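Long-range contact in cellulosomal scaffoldin (Bacteroides cellulosolvens, PDB 1TYJ), which probably binds type-II dockerin modules through its cohesin domain, helping to assemble the cellulosome on its scaffold: residues E120-E132 with A158-K170. Numbering follows the deposited sequence. Where two conformers were deposited one is given.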
loop_
_atom_site.group_PDB
_atom_site.type_symbol
_atom_site.label_atom_id
_atom_site.label_comp_id
_atom_site.label_asym_id
_atom_site.label_seq_id
_atom_site.Cartn_x
_atom_site.Cartn_y
_atom_site.Cartn_z
ATOM N N GLU A 120 -16.068 3.973 17.240
ATOM C CA GLU A 120 -16.121 5.415 17.017
ATOM C C GLU A 120 -14.734 6.077 17.073
ATOM O O GLU A 120 -13.974 5.892 18.028
ATOM C CB GLU A 120 -17.074 6.058 18.023
ATOM C CG GLU A 120 -17.262 7.572 17.815
ATOM C CD GLU A 120 -18.159 8.211 18.865
ATOM O OE1 GLU A 120 -19.050 7.523 19.424
ATOM O OE2 GLU A 120 -17.985 9.422 19.124
ATOM N N ILE A 121 -14.411 6.823 16.020
ATOM C CA ILE A 121 -13.110 7.539 15.984
ATOM C C ILE A 121 -13.146 8.702 16.972
ATOM O O ILE A 121 -14.122 9.438 17.025
ATOM C CB ILE A 121 -12.818 8.082 14.560
ATOM C CG1 ILE A 121 -12.964 6.965 13.496
ATOM C CG2 ILE A 121 -11.443 8.808 14.500
ATOM C CD1 ILE A 121 -12.099 5.708 13.754
ATOM N N PRO A 122 -12.065 8.871 17.756
ATOM C CA PRO A 122 -11.978 9.994 18.713
ATOM C C PRO A 122 -12.049 11.336 17.969
ATOM O O PRO A 122 -11.606 11.429 16.821
ATOM C CB PRO A 122 -10.589 9.831 19.305
ATOM C CG PRO A 122 -10.133 8.449 18.962
ATOM C CD PRO A 122 -10.868 8.014 17.749
ATOM N N ALA A 123 -12.567 12.382 18.626
ATOM C CA ALA A 123 -12.737 13.710 17.992
ATOM C C ALA A 123 -11.450 14.255 17.368
ATOM O O ALA A 123 -11.522 14.897 16.330
ATOM C CB ALA A 123 -13.295 14.738 18.995
ATOM N N GLU A 124 -10.296 13.967 17.966
ATOM C CA GLU A 124 -9.024 14.498 17.431
ATOM C C GLU A 124 -8.547 13.752 16.161
ATOM O O GLU A 124 -7.533 14.154 15.539
ATOM C CB GLU A 124 -7.910 14.446 18.482
ATOM C CG GLU A 124 -7.467 13.018 18.892
ATOM C CD GLU A 124 -8.283 12.434 20.044
ATOM O OE1 GLU A 124 -7.793 11.444 20.607
ATOM O OE2 GLU A 124 -9.393 12.939 20.379
ATOM N N GLY A 125 -9.289 12.694 15.782
ATOM C CA GLY A 125 -8.914 11.833 14.649
ATOM C C GLY A 125 -7.838 10.809 14.997
ATOM O O GLY A 125 -7.233 10.833 16.086
ATOM N N ILE A 126 -7.623 9.871 14.076
ATOM C CA ILE A 126 -6.482 8.986 14.126
ATOM C C ILE A 126 -5.846 8.938 12.743
ATOM O O ILE A 126 -6.512 9.157 11.731
ATOM C CB ILE A 126 -6.875 7.535 14.540
ATOM C CG1 ILE A 126 -7.790 6.879 13.495
ATOM C CG2 ILE A 126 -7.579 7.517 15.907
ATOM C CD1 ILE A 126 -8.002 5.345 13.723
ATOM N N LYS A 127 -4.542 8.698 12.711
ATOM C CA LYS A 127 -3.836 8.422 11.456
ATOM C C LYS A 127 -4.506 7.192 10.834
ATOM O O LYS A 127 -4.724 6.186 11.512
ATOM C CB LYS A 127 -2.358 8.153 11.744
ATOM C CG LYS A 127 -1.575 9.402 12.149
ATOM C CD LYS A 127 -0.206 8.933 12.685
ATOM C CE LYS A 127 0.713 10.102 13.037
ATOM N NZ LYS A 127 2.062 9.572 13.452
ATOM N N LEU A 128 -4.824 7.243 9.551
ATOM C CA LEU A 128 -5.471 6.040 8.983
ATOM C C LEU A 128 -4.519 4.828 9.018
ATOM O O LEU A 128 -4.932 3.679 9.317
ATOM C CB LEU A 128 -5.932 6.312 7.558
ATOM C CG LEU A 128 -6.645 5.131 6.871
ATOM C CD1 LEU A 128 -7.831 4.632 7.728
ATOM C CD2 LEU A 128 -7.137 5.544 5.472
ATOM N N ALA A 129 -3.260 5.080 8.697
ATOM C CA ALA A 129 -2.224 4.048 8.750
ATOM C C ALA A 129 -0.877 4.734 8.717
ATOM O O ALA A 129 -0.800 5.932 8.423
ATOM C CB ALA A 129 -2.369 3.086 7.553
ATOM N N THR A 130 0.168 3.964 8.994
ATOM C CA THR A 130 1.534 4.437 8.862
ATOM C C THR A 130 2.394 3.427 8.079
ATOM O O THR A 130 2.232 2.219 8.250
ATOM C CB THR A 130 2.158 4.669 10.282
ATOM O OG1 THR A 130 2.221 3.441 10.996
ATOM C CG2 THR A 130 1.342 5.691 11.089
ATOM N N PHE A 131 3.301 3.913 7.230
ATOM C CA PHE A 131 4.295 3.026 6.657
ATOM C C PHE A 131 5.455 2.946 7.669
ATOM O O PHE A 131 6.032 3.983 8.036
ATOM C CB PHE A 131 4.824 3.626 5.354
ATOM C CG PHE A 131 3.808 3.670 4.238
ATOM C CD1 PHE A 131 3.025 4.803 4.042
ATOM C CD2 PHE A 131 3.703 2.613 3.332
ATOM C CE1 PHE A 131 2.086 4.877 2.963
ATOM C CE2 PHE A 131 2.783 2.658 2.243
ATOM C CZ PHE A 131 1.968 3.792 2.062
ATOM N N GLU A 132 5.816 1.749 8.118
ATOM C CA GLU A 132 6.887 1.637 9.123
ATOM C C GLU A 132 7.652 0.352 8.922
ATOM O O GLU A 132 7.049 -0.674 8.634
ATOM C CB GLU A 132 6.281 1.573 10.521
ATOM C CG GLU A 132 5.707 2.839 11.081
ATOM C CD GLU A 132 5.231 2.640 12.525
ATOM O OE1 GLU A 132 5.982 1.992 13.314
ATOM O OE2 GLU A 132 4.114 3.117 12.858
ATOM N N ALA A 158 16.600 8.780 -2.830
ATOM C CA ALA A 158 15.935 8.828 -4.150
ATOM C C ALA A 158 14.444 9.158 -4.057
ATOM O O ALA A 158 13.824 9.632 -5.049
ATOM C CB ALA A 158 16.112 7.520 -4.852
ATOM N N TYR A 159 13.859 8.828 -2.904
ATOM C CA TYR A 159 12.440 9.072 -2.689
ATOM C C TYR A 159 12.087 9.215 -1.238
ATOM O O TYR A 159 12.863 8.853 -0.322
ATOM C CB TYR A 159 11.554 7.997 -3.365
ATOM C CG TYR A 159 11.533 6.684 -2.654
ATOM C CD1 TYR A 159 10.461 6.334 -1.830
ATOM C CD2 TYR A 159 12.575 5.767 -2.824
ATOM C CE1 TYR A 159 10.431 5.094 -1.209
ATOM C CE2 TYR A 159 12.572 4.517 -2.185
ATOM C CZ TYR A 159 11.501 4.190 -1.387
ATOM O OH TYR A 159 11.484 2.984 -0.759
ATOM N N LYS A 160 10.909 9.780 -1.024
ATOM C CA LYS A 160 10.404 9.989 0.323
ATOM C C LYS A 160 9.049 9.301 0.470
ATOM O O LYS A 160 8.353 9.092 -0.504
ATOM C CB LYS A 160 10.210 11.474 0.594
ATOM C CG LYS A 160 9.098 12.128 -0.212
ATOM C CD LYS A 160 8.891 13.586 0.199
ATOM C CE LYS A 160 8.650 14.507 -1.008
ATOM N NZ LYS A 160 7.234 14.588 -1.448
ATOM N N VAL A 161 8.706 8.953 1.696
ATOM C CA VAL A 161 7.398 8.350 1.967
ATOM C C VAL A 161 6.546 9.393 2.674
ATOM O O VAL A 161 6.884 9.832 3.785
ATOM C CB VAL A 161 7.562 7.064 2.829
ATOM C CG1 VAL A 161 6.202 6.473 3.259
ATOM C CG2 VAL A 161 8.417 6.041 2.090
ATOM N N VAL A 162 5.453 9.802 2.041
ATOM C CA VAL A 162 4.537 10.761 2.662
ATOM C C VAL A 162 3.499 9.990 3.458
ATOM O O VAL A 162 2.714 9.239 2.897
ATOM C CB VAL A 162 3.869 11.667 1.644
ATOM C CG1 VAL A 162 2.982 12.763 2.359
ATOM C CG2 VAL A 162 4.962 12.328 0.731
ATOM N N GLN A 163 3.512 10.150 4.773
ATOM C CA GLN A 163 2.649 9.317 5.644
ATOM C C GLN A 163 1.175 9.680 5.449
ATOM O O GLN A 163 0.857 10.847 5.228
ATOM C CB GLN A 163 3.075 9.511 7.128
ATOM C CG GLN A 163 4.472 8.939 7.482
ATOM C CD GLN A 163 4.538 7.405 7.393
ATOM O OE1 GLN A 163 3.496 6.707 7.461
ATOM N NE2 GLN A 163 5.745 6.877 7.233
ATOM N N PRO A 164 0.261 8.685 5.522
ATOM C CA PRO A 164 -1.161 8.982 5.394
ATOM C C PRO A 164 -1.708 10.000 6.397
ATOM O O PRO A 164 -1.160 10.188 7.531
ATOM C CB PRO A 164 -1.828 7.632 5.644
ATOM C CG PRO A 164 -0.770 6.604 5.153
ATOM C CD PRO A 164 0.529 7.243 5.666
ATOM N N GLY A 165 -2.776 10.655 5.978
ATOM C CA GLY A 165 -3.462 11.599 6.866
ATOM C C GLY A 165 -4.475 10.965 7.804
ATOM O O GLY A 165 -4.523 9.726 7.988
ATOM N N LEU A 166 -5.253 11.844 8.443
ATOM C CA LEU A 166 -6.163 11.415 9.491
ATOM C C LEU A 166 -7.580 11.125 9.003
ATOM O O LEU A 166 -8.024 11.616 7.956
ATOM C CB LEU A 166 -6.255 12.515 10.561
ATOM C CG LEU A 166 -4.965 13.084 11.142
ATOM C CD1 LEU A 166 -5.304 13.869 12.438
ATOM C CD2 LEU A 166 -3.879 12.134 11.392
ATOM N N ILE A 167 -8.292 10.343 9.805
ATOM C CA ILE A 167 -9.723 10.189 9.657
ATOM C C ILE A 167 -10.377 10.666 10.967
ATOM O O ILE A 167 -9.743 10.691 12.041
ATOM C CB ILE A 167 -10.124 8.708 9.338
ATOM C CG1 ILE A 167 -9.595 7.747 10.412
ATOM C CG2 ILE A 167 -9.629 8.352 7.917
ATOM C CD1 ILE A 167 -10.222 6.309 10.365
ATOM N N TYR A 168 -11.623 11.072 10.835
ATOM C CA TYR A 168 -12.377 11.721 11.903
ATOM C C TYR A 168 -13.773 11.127 12.005
ATOM O O TYR A 168 -14.285 10.582 11.018
ATOM C CB TYR A 168 -12.535 13.183 11.538
ATOM C CG TYR A 168 -11.227 13.925 11.367
ATOM C CD1 TYR A 168 -10.689 14.147 10.094
ATOM C CD2 TYR A 168 -10.535 14.417 12.488
ATOM C CE1 TYR A 168 -9.473 14.829 9.955
ATOM C CE2 TYR A 168 -9.343 15.088 12.344
ATOM C CZ TYR A 168 -8.825 15.314 11.084
ATOM O OH TYR A 168 -7.621 16.008 10.965
ATOM N N PRO A 169 -14.409 11.252 13.178
ATOM C CA PRO A 169 -15.780 10.762 13.296
ATOM C C PRO A 169 -16.789 11.650 12.583
ATOM O O PRO A 169 -16.613 12.878 12.545
ATOM C CB PRO A 169 -16.040 10.811 14.812
ATOM C CG PRO A 169 -15.145 11.969 15.301
ATOM C CD PRO A 169 -13.893 11.814 14.447
ATOM N N LYS A 170 -17.852 11.053 12.049
ATOM C CA LYS A 170 -18.994 11.824 11.574
ATOM C C LYS A 170 -19.686 12.477 12.762
ATOM O O LYS A 170 -20.233 13.579 12.662
ATOM C CB LYS A 170 -19.975 10.904 10.859
ATOM C CG LYS A 170 -19.837 10.935 9.363
ATOM C CD LYS A 170 -20.428 9.681 8.759
ATOM C CE LYS A 170 -20.569 9.758 7.242
ATOM N NZ LYS A 170 -21.109 8.464 6.673
ATOM O OXT LYS A 170 -19.677 11.906 13.859
HETATM O O HOH W 1 0.363 8.457 9.132
#
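Gln163 uses its side-chain amide to bond the backbone of Phe131 as a strand partner would: OE1 takes the Phe131 N-H on a lone pair at 2.8 Å, while NE2 gives a hydrogen to Phe131 O at 3.0 Å. A bend at chi2 (-67°) turns the amide back to reach both groups, and glutamine suits the place because it carries donor and acceptor together. The Phe131 ring lies against Val161 CG1 (3.7 Å from CD1) and crosses Pro164 at about a right angle, CD1 to CD 3.8 Å. With an alanine here the whole ring goes, which would probably open a gap beside Val161 and Pro164 and leave the Phe35 ring without its edge-to-face partner. Where the strands part, one water donates to both Ala129 O and Pro164 O, joining two acceptors that cannot bond each other. Beyond it, true antiparallel pairing begins: Leu128 N bonds Gly165 O, and Ile126 and Ile167 exchange two bonds. Ile167 CD1 fits between Ile121 CD1 and Leu128 CD1, each 3.9 Å away; Val18 and Leu20 of strand 17-25 touch Leu128. The C-terminal strand is thus fastened to one sheet of the cohesin beta sandwich by polar backbone pairing, with branched aliphatic side chains facing the core.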